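Local coordinates for putative epoxide hydrolase protein (Klebsiella pneumoniae subsp. pneumoniae, PDB 5BOV) that is probably a hydrolase of the alpha/beta-hydrolase fold, possibly acting on epoxides, with its substrate not established, at residues 7-11 and 44-48; 41-45 and 199-204; 157-162 and 178-182; 171-175 and 209-213. All blocks are in the same frame, centred on the assembly; numbering follows the deposited sequence.

Contact 1: residues 7-11 and 44-48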
loop_
_atom_site.group_PDB
_atom_site.type_symbol
_atom_site.label_atom_id
_atom_site.label_comp_id
_atom_site.label_asym_id
_atom_site.label_seq_id
_atom_site.Cartn_x
_atom_site.Cartn_y
_atom_site.Cartn_z
ATOM N N ALA A 7 -18.107 -13.400 -2.383
ATOM C CA ALA A 7 -16.892 -13.713 -3.183
ATOM C C ALA A 7 -15.623 -13.136 -2.610
ATOM O O ALA A 7 -14.524 -13.693 -2.786
ATOM C CB ALA A 7 -17.025 -13.180 -4.633
ATOM N N PHE A 8 -15.788 -11.953 -2.026
ATOM C CA PHE A 8 -14.593 -11.248 -1.502
ATOM C C PHE A 8 -14.097 -11.934 -0.255
ATOM O O PHE A 8 -12.943 -11.704 0.118
ATOM C CB PHE A 8 -14.948 -9.796 -1.165
ATOM C CG PHE A 8 -13.740 -8.938 -0.951
ATOM C CD1 PHE A 8 -13.035 -8.400 -2.035
ATOM C CD2 PHE A 8 -13.278 -8.707 0.334
ATOM C CE1 PHE A 8 -11.896 -7.654 -1.848
ATOM C CE2 PHE A 8 -12.145 -7.964 0.492
ATOM C CZ PHE A 8 -11.459 -7.465 -0.588
ATOM N N ASP A 9 -14.874 -12.820 0.363
ATOM C CA ASP A 9 -14.397 -13.594 1.470
ATOM C C ASP A 9 -13.737 -14.956 1.130
ATOM O O ASP A 9 -13.353 -15.669 2.061
ATOM C CB ASP A 9 -15.486 -13.755 2.507
ATOM C CG ASP A 9 -15.830 -12.440 3.207
ATOM O OD1 ASP A 9 -14.965 -11.524 3.273
ATOM O OD2 ASP A 9 -17.020 -12.349 3.631
ATOM N N LYS A 10 -13.544 -15.272 -0.153
ATOM C CA LYS A 10 -12.849 -16.479 -0.540
ATOM C C LYS A 10 -11.403 -16.072 -0.761
ATOM O O LYS A 10 -11.105 -15.398 -1.699
ATOM C CB LYS A 10 -13.495 -17.095 -1.781
ATOM C CG LYS A 10 -14.865 -17.647 -1.448
ATOM C CD LYS A 10 -15.587 -18.124 -2.714
ATOM C CE LYS A 10 -16.817 -18.921 -2.323
ATOM N NZ LYS A 10 -17.936 -17.977 -2.044
ATOM N N ILE A 11 -10.556 -16.419 0.190
ATOM C CA ILE A 11 -9.149 -16.080 0.157
ATOM C C ILE A 11 -8.357 -17.191 -0.484
ATOM O O ILE A 11 -8.457 -18.338 -0.096
ATOM C CB ILE A 11 -8.588 -15.836 1.549
ATOM C CG1 ILE A 11 -9.469 -14.788 2.265
ATOM C CG2 ILE A 11 -7.176 -15.344 1.457
ATOM C CD1 ILE A 11 -9.651 -13.491 1.511
ATOM N N ILE A 44 -6.852 -5.888 3.130
ATOM C CA ILE A 44 -7.633 -6.071 1.918
ATOM C C ILE A 44 -9.069 -5.521 2.020
ATOM O O ILE A 44 -9.733 -5.231 1.022
ATOM C CB ILE A 44 -7.676 -7.547 1.463
ATOM C CG1 ILE A 44 -8.371 -8.439 2.475
ATOM C CG2 ILE A 44 -6.236 -8.006 1.160
ATOM C CD1 ILE A 44 -8.642 -9.812 1.962
ATOM N N GLN A 45 -9.616 -5.405 3.256
ATOM C CA GLN A 45 -10.956 -4.875 3.388
ATOM C C GLN A 45 -11.103 -3.452 2.889
ATOM O O GLN A 45 -12.213 -2.960 2.634
ATOM C CB GLN A 45 -11.472 -4.982 4.837
ATOM C CG GLN A 45 -11.487 -6.390 5.417
ATOM C CD GLN A 45 -12.146 -7.460 4.533
ATOM O OE1 GLN A 45 -11.612 -8.619 4.483
ATOM N NE2 GLN A 45 -13.203 -7.172 3.942
ATOM N N SER A 46 -9.982 -2.750 2.725
ATOM C CA SER A 46 -9.983 -1.439 2.119
ATOM C C SER A 46 -10.619 -1.477 0.686
ATOM O O SER A 46 -11.153 -0.451 0.258
ATOM C CB SER A 46 -8.551 -0.938 1.950
ATOM O OG SER A 46 -7.899 -0.734 3.194
ATOM N N TYR A 47 -10.619 -2.665 0.070
ATOM C CA TYR A 47 -11.139 -2.861 -1.259
ATOM C C TYR A 47 -12.315 -3.788 -1.299
ATOM O O TYR A 47 -12.730 -4.174 -2.385
ATOM C CB TYR A 47 -10.011 -3.365 -2.148
ATOM C CG TYR A 47 -8.820 -2.410 -2.187
ATOM C CD1 TYR A 47 -8.912 -1.201 -2.871
ATOM C CD2 TYR A 47 -7.634 -2.702 -1.518
ATOM C CE1 TYR A 47 -7.849 -0.340 -2.972
ATOM C CE2 TYR A 47 -6.545 -1.823 -1.562
ATOM C CZ TYR A 47 -6.648 -0.642 -2.268
ATOM O OH TYR A 47 -5.591 0.218 -2.381
ATOM N N ALA A 48 -13.013 -3.972 -0.172
ATOM C CA ALA A 48 -14.153 -4.895 -0.170
ATOM C C ALA A 48 -15.296 -4.383 -0.984
ATOM O O ALA A 48 -16.174 -5.193 -1.382
ATOM C CB ALA A 48 -14.596 -5.200 1.247
HETATM O O HOH W 1 -15.407 -8.946 3.557
#
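Phe8 fills most of this contact, and its ring meets the 44-48 turn in several ways. The first is CH-pi. Ala48 CA sits over the centre of one ring face, 3.7 Å from the centroid of the Phe8 ring and 10° off its normal. The methyl of Ala48 lies close to the same ring, with its CB 3.8 Å from Phe8 CE2. Phe8 gets there because its CG is anti to the backbone N (chi1 -166°), which sends the ring out from the 3-10 turn 7-9.

Polar atoms of the turn also line the ring. Ile44 O comes to the ring edge, near its plane, 3.2 Å from Phe8 CZ. That oxygen also accepts a hydrogen bond from Tyr47 N, which closes the 3-10 turn. The amide of Gln45 lies obliquely to the ring, and the two planes are 85° apart.

The chain here belongs to an alpha/beta-hydrolase fold. Segment 7-11 leads into the outermost strand 12-16, and segment 44-48 lies between strand 32-37 and helix 50-56. Phe8, Ile11 and Ile44 all touch Val24 of strand 19-26, so the contact packs against that part of the sheet.

The aliphatic part is small. Ile11 and Ile44 meet tip to tip, with 3.8 Å between Ile11 CD1 and Ile44 CD1.

No direct hydrogen bond joins the segments. One water bridges them instead. It donates to Asp9 OD1 at 2.6 Å and accepts from Gln45 NE2 at 2.9 Å.

Contact 2: residues 41-45 and 199-204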
loop_
_atom_site.group_PDB
_atom_site.type_symbol
_atom_site.label_atom_id
_atom_site.label_comp_id
_atom_site.label_asym_id
_atom_site.label_seq_id
_atom_site.Cartn_x
_atom_site.Cartn_y
_atom_site.Cartn_z
ATOM N N PRO A 41 -2.079 0.921 8.988
ATOM C CA PRO A 41 -2.293 -0.470 9.357
ATOM C C PRO A 41 -3.677 -0.943 8.930
ATOM O O PRO A 41 -4.648 -0.941 9.691
ATOM C CB PRO A 41 -2.171 -0.395 10.897
ATOM C CG PRO A 41 -2.630 1.015 11.243
ATOM C CD PRO A 41 -2.619 1.848 9.991
ATOM N N TYR A 42 -3.790 -1.161 7.621
ATOM C CA TYR A 42 -5.064 -1.519 6.978
ATOM C C TYR A 42 -4.929 -2.876 6.358
ATOM O O TYR A 42 -3.880 -3.556 6.526
ATOM C CB TYR A 42 -5.472 -0.466 5.970
ATOM C CG TYR A 42 -5.491 0.941 6.571
ATOM C CD1 TYR A 42 -6.647 1.429 7.104
ATOM C CD2 TYR A 42 -4.407 1.787 6.505
ATOM C CE1 TYR A 42 -6.716 2.727 7.644
ATOM C CE2 TYR A 42 -4.448 3.052 6.996
ATOM C CZ TYR A 42 -5.595 3.530 7.563
ATOM O OH TYR A 42 -5.602 4.809 8.050
ATOM N N ASP A 43 -5.933 -3.338 5.620
ATOM C CA ASP A 43 -5.773 -4.618 4.926
ATOM C C ASP A 43 -6.657 -4.691 3.675
ATOM O O ASP A 43 -7.138 -3.651 3.227
ATOM C CB ASP A 43 -6.000 -5.830 5.851
ATOM C CG ASP A 43 -7.450 -6.119 6.111
ATOM O OD1 ASP A 43 -8.313 -5.272 5.835
ATOM O OD2 ASP A 43 -7.666 -7.188 6.741
ATOM N N ILE A 44 -6.852 -5.888 3.130
ATOM C CA ILE A 44 -7.633 -6.071 1.918
ATOM C C ILE A 44 -9.069 -5.521 2.020
ATOM O O ILE A 44 -9.733 -5.231 1.022
ATOM C CB ILE A 44 -7.676 -7.547 1.463
ATOM C CG1 ILE A 44 -8.371 -8.439 2.475
ATOM C CG2 ILE A 44 -6.236 -8.006 1.160
ATOM C CD1 ILE A 44 -8.642 -9.812 1.962
ATOM N N GLN A 45 -9.616 -5.405 3.256
ATOM C CA GLN A 45 -10.956 -4.875 3.388
ATOM C C GLN A 45 -11.103 -3.452 2.889
ATOM O O GLN A 45 -12.213 -2.960 2.634
ATOM C CB GLN A 45 -11.472 -4.982 4.837
ATOM C CG GLN A 45 -11.487 -6.390 5.417
ATOM C CD GLN A 45 -12.146 -7.460 4.533
ATOM O OE1 GLN A 45 -11.612 -8.619 4.483
ATOM N NE2 GLN A 45 -13.203 -7.172 3.942
ATOM N N LYS A 199 -12.598 -6.084 11.888
ATOM C CA LYS A 199 -12.421 -6.994 10.764
ATOM C C LYS A 199 -11.018 -6.917 10.169
ATOM O O LYS A 199 -10.372 -7.944 9.891
ATOM C CB LYS A 199 -13.461 -6.737 9.712
ATOM C CG LYS A 199 -13.562 -7.857 8.680
ATOM C CD LYS A 199 -14.734 -7.508 7.756
ATOM C CE LYS A 199 -15.228 -8.649 6.889
ATOM N NZ LYS A 199 -16.470 -8.153 6.115
ATOM N N THR A 200 -10.474 -5.703 10.043
ATOM C CA THR A 200 -9.087 -5.559 9.604
ATOM C C THR A 200 -8.110 -5.872 10.742
ATOM O O THR A 200 -7.066 -6.455 10.512
ATOM C CB THR A 200 -8.852 -4.112 9.061
ATOM O OG1 THR A 200 -9.556 -4.011 7.806
ATOM C CG2 THR A 200 -7.400 -3.812 8.886
ATOM N N ALA A 201 -8.437 -5.570 11.988
ATOM C CA ALA A 201 -7.531 -5.863 13.097
ATOM C C ALA A 201 -7.148 -7.321 13.161
ATOM O O ALA A 201 -6.036 -7.675 13.553
ATOM C CB ALA A 201 -8.131 -5.423 14.409
ATOM N N ARG A 202 -8.075 -8.184 12.776
ATOM C CA ARG A 202 -7.789 -9.590 12.747
ATOM C C ARG A 202 -6.533 -9.892 11.904
ATOM O O ARG A 202 -5.682 -10.756 12.249
ATOM C CB ARG A 202 -9.131 -10.369 12.303
ATOM C CG ARG A 202 -8.970 -11.859 12.136
ATOM C CD ARG A 202 -10.179 -12.623 11.488
ATOM N NE ARG A 202 -9.584 -13.935 11.163
ATOM C CZ ARG A 202 -9.335 -14.930 12.055
ATOM N NH1 ARG A 202 -9.706 -14.862 13.371
ATOM N NH2 ARG A 202 -8.730 -16.056 11.616
ATOM N N ALA A 203 -6.401 -9.222 10.763
ATOM C CA ALA A 203 -5.275 -9.404 9.896
ATOM C C ALA A 203 -3.988 -8.824 10.440
ATOM O O ALA A 203 -2.908 -9.312 10.109
ATOM C CB ALA A 203 -5.562 -8.782 8.519
ATOM N N LEU A 204 -4.079 -7.842 11.361
ATOM C CA LEU A 204 -2.912 -7.333 12.048
ATOM C C LEU A 204 -2.339 -8.238 13.076
ATOM O O LEU A 204 -1.282 -7.943 13.630
ATOM C CB LEU A 204 -3.209 -5.952 12.661
ATOM C CG LEU A 204 -3.917 -4.936 11.720
ATOM C CD1 LEU A 204 -4.179 -3.602 12.430
ATOM C CD2 LEU A 204 -3.146 -4.677 10.426
HETATM O O HOH W 2 -8.639 -1.913 5.957
HETATM O O HOH W 3 -15.318 -5.746 4.758
HETATM O O HOH W 1 -15.407 -8.946 3.557
#
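Asp43 OD1 takes two donors from opposite faces of its carboxylate plane. Thr200 OG1 donates to Asp43 OD1 at 2.6 Å and stands 51° out of that plane. On the other face the backbone N of Gln45 donates to the same oxygen at 2.9 Å, which makes an Asx turn. CG of Asp43 lies between the backbone N and the carbonyl carbon (chi1 78°), and this turns the carboxylate back over the start of the 3-10 turn.

In this alpha/beta-hydrolase fold the contact joins the loop after strand 32-37 to the last part of helix 194-201 and the residues that follow it. The two donors fix the rotation of the buried carboxylate. The hydroxyl of Thr200 is held as well. A water donates to it and accepts from the backbone N of Asp43.

Toward Leu204 the contact is mostly apolar. Pro41, which follows a cis peptide bond, packs its CB against Leu204 CD1 at 4.1 Å. Pro41 O accepts a hydrogen bond from Trp183 NE1 of helix 175-186, and the ring of Tyr42 stacks on the same Trp183.

At the other end the extended chain of Lys199 crosses the Gln45 side chain at about a right angle. Two waters link their polar ends, one of them through a weak bond to the amide. The other water, which also meets Asp9, accepts from Lys199 NZ at 2.9 Å.

Contact 3: residues 157-162 and 178-182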
loop_
_atom_site.group_PDB
_atom_site.type_symbol
_atom_site.label_atom_id
_atom_site.label_comp_id
_atom_site.label_asym_id
_atom_site.label_seq_id
_atom_site.Cartn_x
_atom_site.Cartn_y
_atom_site.Cartn_z
ATOM N N TRP A 157 4.688 10.822 14.309
ATOM C CA TRP A 157 5.185 10.460 15.674
ATOM C C TRP A 157 5.505 8.955 15.806
ATOM O O TRP A 157 6.482 8.569 16.413
ATOM C CB TRP A 157 4.235 10.897 16.763
ATOM C CG TRP A 157 2.987 10.165 16.858
ATOM C CD1 TRP A 157 1.899 10.317 16.063
ATOM C CD2 TRP A 157 2.690 9.101 17.783
ATOM N NE1 TRP A 157 0.942 9.413 16.445
ATOM C CE2 TRP A 157 1.415 8.629 17.464
ATOM C CE3 TRP A 157 3.408 8.479 18.820
ATOM C CZ2 TRP A 157 0.784 7.613 18.205
ATOM C CZ3 TRP A 157 2.797 7.452 19.529
ATOM C CH2 TRP A 157 1.496 7.031 19.199
ATOM N N TYR A 158 4.606 8.146 15.242
ATOM C CA TYR A 158 4.683 6.729 15.410
ATOM C C TYR A 158 5.934 6.117 14.808
ATOM O O TYR A 158 6.412 5.125 15.306
ATOM C CB TYR A 158 3.414 6.024 14.851
ATOM C CG TYR A 158 3.101 6.425 13.425
ATOM C CD1 TYR A 158 2.276 7.551 13.161
ATOM C CD2 TYR A 158 3.639 5.728 12.371
ATOM C CE1 TYR A 158 2.020 7.948 11.846
ATOM C CE2 TYR A 158 3.406 6.116 11.090
ATOM C CZ TYR A 158 2.594 7.241 10.848
ATOM O OH TYR A 158 2.351 7.570 9.531
ATOM N N GLN A 159 6.504 6.709 13.760
ATOM C CA GLN A 159 7.656 6.101 13.160
ATOM C C GLN A 159 8.824 6.213 14.114
ATOM O O GLN A 159 9.673 5.325 14.213
ATOM C CB GLN A 159 7.983 6.702 11.791
ATOM C CG GLN A 159 8.678 8.038 11.719
ATOM C CD GLN A 159 8.960 8.464 10.256
ATOM O OE1 GLN A 159 8.862 7.652 9.318
ATOM N NE2 GLN A 159 9.251 9.690 10.069
ATOM N N PHE A 160 8.872 7.314 14.827
ATOM C CA PHE A 160 9.929 7.513 15.879
ATOM C C PHE A 160 9.689 6.635 17.105
ATOM O O PHE A 160 10.672 6.013 17.621
ATOM C CB PHE A 160 10.098 8.952 16.291
ATOM C CG PHE A 160 10.194 9.883 15.108
ATOM C CD1 PHE A 160 11.336 9.898 14.323
ATOM C CD2 PHE A 160 9.160 10.744 14.816
ATOM C CE1 PHE A 160 11.417 10.701 13.192
ATOM C CE2 PHE A 160 9.226 11.534 13.680
ATOM C CZ PHE A 160 10.359 11.525 12.886
ATOM N N TYR A 161 8.429 6.473 17.506
ATOM C CA TYR A 161 8.109 5.467 18.517
ATOM C C TYR A 161 8.651 4.073 18.143
ATOM O O TYR A 161 9.340 3.382 18.896
ATOM C CB TYR A 161 6.607 5.407 18.672
ATOM C CG TYR A 161 6.085 4.535 19.797
ATOM C CD1 TYR A 161 6.476 4.755 21.137
ATOM C CD2 TYR A 161 5.156 3.570 19.595
ATOM C CE1 TYR A 161 5.953 4.001 22.182
ATOM C CE2 TYR A 161 4.617 2.819 20.628
ATOM C CZ TYR A 161 4.985 3.036 21.942
ATOM O OH TYR A 161 4.449 2.266 22.959
ATOM N N PHE A 162 8.355 3.664 16.890
ATOM C CA PHE A 162 8.743 2.340 16.370
ATOM C C PHE A 162 10.286 2.147 16.257
ATOM O O PHE A 162 10.776 1.045 16.167
ATOM C CB PHE A 162 8.080 2.020 15.017
ATOM C CG PHE A 162 6.558 1.921 15.059
ATOM C CD1 PHE A 162 5.876 1.559 16.209
ATOM C CD2 PHE A 162 5.844 2.145 13.885
ATOM C CE1 PHE A 162 4.499 1.537 16.204
ATOM C CE2 PHE A 162 4.465 2.093 13.869
ATOM C CZ PHE A 162 3.802 1.760 15.047
ATOM N N PHE A 178 -3.582 0.427 19.206
ATOM C CA PHE A 178 -2.622 1.334 18.582
ATOM C C PHE A 178 -3.046 1.594 17.125
ATOM O O PHE A 178 -3.191 2.763 16.734
ATOM C CB PHE A 178 -1.198 0.777 18.647
ATOM C CG PHE A 178 -0.153 1.813 18.321
ATOM C CD1 PHE A 178 0.057 2.267 17.044
ATOM C CD2 PHE A 178 0.629 2.357 19.329
ATOM C CE1 PHE A 178 0.990 3.260 16.759
ATOM C CE2 PHE A 178 1.574 3.338 19.031
ATOM C CZ PHE A 178 1.737 3.832 17.771
ATOM N N ALA A 179 -3.390 0.531 16.413
ATOM C CA ALA A 179 -3.810 0.719 15.023
ATOM C C ALA A 179 -5.111 1.504 14.987
ATOM O O ALA A 179 -5.305 2.339 14.089
ATOM C CB ALA A 179 -3.964 -0.625 14.308
ATOM N N LYS A 180 -6.033 1.245 15.905
ATOM C CA LYS A 180 -7.291 1.974 15.857
ATOM C C LYS A 180 -7.084 3.483 16.102
ATOM O O LYS A 180 -7.697 4.307 15.477
ATOM C CB LYS A 180 -8.313 1.413 16.894
ATOM C CG LYS A 180 -9.737 1.919 16.679
ATOM C CD LYS A 180 -10.653 1.204 17.699
ATOM C CE LYS A 180 -12.113 1.380 17.334
ATOM N NZ LYS A 180 -13.018 0.631 18.247
ATOM N N PHE A 181 -6.193 3.813 17.057
ATOM C CA PHE A 181 -5.847 5.185 17.283
ATOM C C PHE A 181 -5.249 5.851 16.027
ATOM O O PHE A 181 -5.633 6.962 15.657
ATOM C CB PHE A 181 -4.881 5.211 18.484
ATOM C CG PHE A 181 -4.509 6.584 18.953
ATOM C CD1 PHE A 181 -5.338 7.302 19.782
ATOM C CD2 PHE A 181 -3.344 7.134 18.573
ATOM C CE1 PHE A 181 -4.984 8.580 20.246
ATOM C CE2 PHE A 181 -2.974 8.368 18.996
ATOM C CZ PHE A 181 -3.807 9.123 19.787
ATOM N N ILE A 182 -4.376 5.107 15.351
ATOM C CA ILE A 182 -3.827 5.585 14.135
ATOM C C ILE A 182 -4.953 5.830 13.072
ATOM O O ILE A 182 -4.914 6.802 12.323
ATOM C CB ILE A 182 -2.755 4.641 13.595
ATOM C CG1 ILE A 182 -1.495 4.659 14.520
ATOM C CG2 ILE A 182 -2.385 4.985 12.169
ATOM C CD1 ILE A 182 -0.763 6.000 14.599
#
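Phe178 pushes its ring among Trp157, Tyr161 and Phe162, and the four form an aromatic cluster. The cluster joins helix 157-162 to helix 175-186 in the helical region between strands 127-133 and 247-252, where alpha/beta hydrolases commonly carry a cap. The two short helical segments run nearly antiparallel, at 156°. Their axes stay 12.9 Å apart, so large rings span the gap.

The tight part surrounds the outer end of the Phe178 ring. Its CZ is 3.5 Å from Trp157 CH2, with the ring planes oblique at 34°. Its CE1 is 3.6 Å from Phe162 CZ. The Tyr161 ring lies almost parallel to that of Phe178, at 3°, but they meet rim to rim and neither covers the other.

The looser side is at Phe181, which is exposed. There the edge of its ring meets only the indole of Trp157 across the contact. Trp157 NE1 is hydrogen-bonded to Gln185 OE1, further along helix 175-186. On the buried side Ile182 crosses Tyr158 at about a right angle, with Ile182 CD1 3.7 Å from Tyr158 CD1.

Contact 4: residues 171-175 and 209-213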
loop_
_atom_site.group_PDB
_atom_site.type_symbol
_atom_site.label_atom_id
_atom_site.label_comp_id
_atom_site.label_asym_id
_atom_site.label_seq_id
_atom_site.Cartn_x
_atom_site.Cartn_y
_atom_site.Cartn_z
ATOM N N TYR A 171 3.737 -1.699 20.385
ATOM C CA TYR A 171 2.952 -2.087 19.201
ATOM C C TYR A 171 2.547 -3.525 19.307
ATOM O O TYR A 171 1.458 -3.914 18.896
ATOM C CB TYR A 171 3.666 -1.736 17.883
ATOM C CG TYR A 171 2.728 -1.804 16.672
ATOM C CD1 TYR A 171 1.578 -1.001 16.633
ATOM C CD2 TYR A 171 2.977 -2.661 15.627
ATOM C CE1 TYR A 171 0.692 -1.121 15.564
ATOM C CE2 TYR A 171 2.099 -2.794 14.548
ATOM C CZ TYR A 171 0.984 -2.006 14.512
ATOM O OH TYR A 171 0.057 -2.096 13.482
ATOM N N ARG A 172 3.450 -4.336 19.829
ATOM C CA ARG A 172 3.159 -5.777 20.020
ATOM C C ARG A 172 2.122 -6.001 21.101
ATOM O O ARG A 172 1.209 -6.816 20.934
ATOM C CB ARG A 172 4.409 -6.559 20.335
ATOM C CG ARG A 172 4.159 -8.055 20.557
ATOM C CD ARG A 172 5.439 -8.834 20.551
ATOM N NE ARG A 172 5.904 -9.032 19.190
ATOM C CZ ARG A 172 7.044 -8.589 18.678
ATOM N NH1 ARG A 172 7.917 -7.878 19.386
ATOM N NH2 ARG A 172 7.308 -8.890 17.406
ATOM N N GLN A 173 2.256 -5.338 22.232
ATOM C CA GLN A 173 1.286 -5.541 23.313
ATOM C C GLN A 173 -0.117 -4.958 23.025
ATOM O O GLN A 173 -1.116 -5.448 23.567
ATOM C CB GLN A 173 1.786 -4.891 24.580
ATOM C CG GLN A 173 2.969 -5.623 25.155
ATOM C CD GLN A 173 3.524 -4.889 26.384
ATOM O OE1 GLN A 173 2.798 -4.144 27.093
ATOM N NE2 GLN A 173 4.815 -5.043 26.603
ATOM N N ASN A 174 -0.153 -3.860 22.269
ATOM C CA ASN A 174 -1.320 -3.009 22.111
ATOM C C ASN A 174 -1.664 -2.856 20.584
ATOM O O ASN A 174 -2.179 -1.798 20.259
ATOM C CB ASN A 174 -1.066 -1.555 22.668
ATOM C CG ASN A 174 -0.663 -1.555 24.142
ATOM O OD1 ASN A 174 -1.199 -2.354 24.916
ATOM N ND2 ASN A 174 0.267 -0.654 24.545
ATOM N N THR A 175 -1.508 -3.907 19.790
ATOM C CA THR A 175 -1.618 -3.758 18.326
ATOM C C THR A 175 -2.986 -3.197 17.961
ATOM O O THR A 175 -3.122 -2.220 17.191
ATOM C CB THR A 175 -1.380 -5.029 17.571
ATOM O OG1 THR A 175 -0.273 -5.712 18.121
ATOM C CG2 THR A 175 -1.235 -4.761 16.150
ATOM N N HIS A 209 3.367 -9.281 11.713
ATOM C CA HIS A 209 2.937 -7.926 11.492
ATOM C C HIS A 209 3.804 -6.885 12.234
ATOM O O HIS A 209 4.153 -5.852 11.686
ATOM C CB HIS A 209 1.476 -7.752 11.923
ATOM C CG HIS A 209 0.992 -6.342 11.705
ATOM N ND1 HIS A 209 0.853 -5.815 10.448
ATOM C CD2 HIS A 209 0.774 -5.344 12.577
ATOM C CE1 HIS A 209 0.524 -4.541 10.559
ATOM N NE2 HIS A 209 0.488 -4.244 11.853
ATOM N N VAL A 210 4.102 -7.179 13.481
ATOM C CA VAL A 210 4.913 -6.231 14.258
ATOM C C VAL A 210 6.252 -6.109 13.633
ATOM O O VAL A 210 6.757 -4.963 13.465
ATOM C CB VAL A 210 4.984 -6.625 15.749
ATOM C CG1 VAL A 210 6.000 -5.781 16.515
ATOM C CG2 VAL A 210 3.608 -6.481 16.371
ATOM N N ALA A 211 6.899 -7.263 13.354
ATOM C CA ALA A 211 8.244 -7.221 12.847
ATOM C C ALA A 211 8.293 -6.410 11.543
ATOM O O ALA A 211 9.209 -5.609 11.321
ATOM C CB ALA A 211 8.795 -8.611 12.633
ATOM N N ILE A 212 7.322 -6.629 10.650
ATOM C CA ILE A 212 7.294 -5.929 9.351
ATOM C C ILE A 212 7.071 -4.438 9.568
ATOM O O ILE A 212 7.719 -3.591 8.888
ATOM C CB ILE A 212 6.235 -6.524 8.405
ATOM C CG1 ILE A 212 6.613 -7.950 8.035
ATOM C CG2 ILE A 212 6.073 -5.679 7.139
ATOM C CD1 ILE A 212 7.912 -8.118 7.291
ATOM N N THR A 213 6.155 -4.085 10.470
ATOM C CA THR A 213 5.877 -2.702 10.757
ATOM C C THR A 213 7.155 -2.000 11.258
ATOM O O THR A 213 7.543 -0.909 10.768
ATOM C CB THR A 213 4.798 -2.581 11.807
ATOM O OG1 THR A 213 3.567 -3.105 11.279
ATOM C CG2 THR A 213 4.530 -1.122 12.219
HETATM O O HOH W 4 6.193 -9.788 14.533
#
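Tyr171 OH and His209 NE2 share a hydrogen bond of 2.7 Å across the contact. Either atom could be the donor. The two rings meet rim to rim, with planes at 48°. With chi1 at -180° the imidazole extends away from the backbone N and brings NE2 to the phenol. The other ring nitrogen, His209 ND1, is hydrogen-bonded to Gly68 O, so both nitrogens of this buried ring have partners.

His209 O is gripped twice from within its own helix. Thr213 N and Thr213 OG1 donate to it from opposite faces of its plane, the hydroxyl at 2.8 Å from His209 O. Thr213 OG1 also lies over one face of the imidazole, toward its rim.

Val210 touches both Tyr171 and Arg172. Its CG2 is 3.9 Å from Tyr171 CD2. Its CG1 lies over one face of the guanidinium, 3.5 Å from Arg172 NH2. In the guanidinium plane a water accepts from Arg172 NH2 and from the backbone N of Ala211. Arg172 NH1 pairs with Glu168 in a salt bridge.

The contact sets the end of helix 165-173 and the start of helix 175-186 against the first turn of helix 209-220, whose Ile212 reaches strand 59-74.

Overall arrangement
Contacts 1 and 2 share Ile44 and Gln45, and their centres are 10 Å apart. One water belongs to both, so Asp9, Gln45 and Lys199 are linked through it. Contacts 3 and 4 also lie 10 Å apart and touch, with Phe178 CD1 3.6 Å from Tyr171 CD1. Contact 2 joins the two pairs: Leu204 CD1 is 3.5 Å from Ala179 CB of contact 3, and Pro41 CB is 3.8 Å from Tyr171 OH of contact 4. Contact 1 stays about 11 Å from contact 4 at the nearest atoms. The sequence around Asp110 is consistent with a nucleophile elbow, as in related hydrolases; Tyr47 of contact 1 touches it, while Tyr42 and Tyr158 lie near without touching.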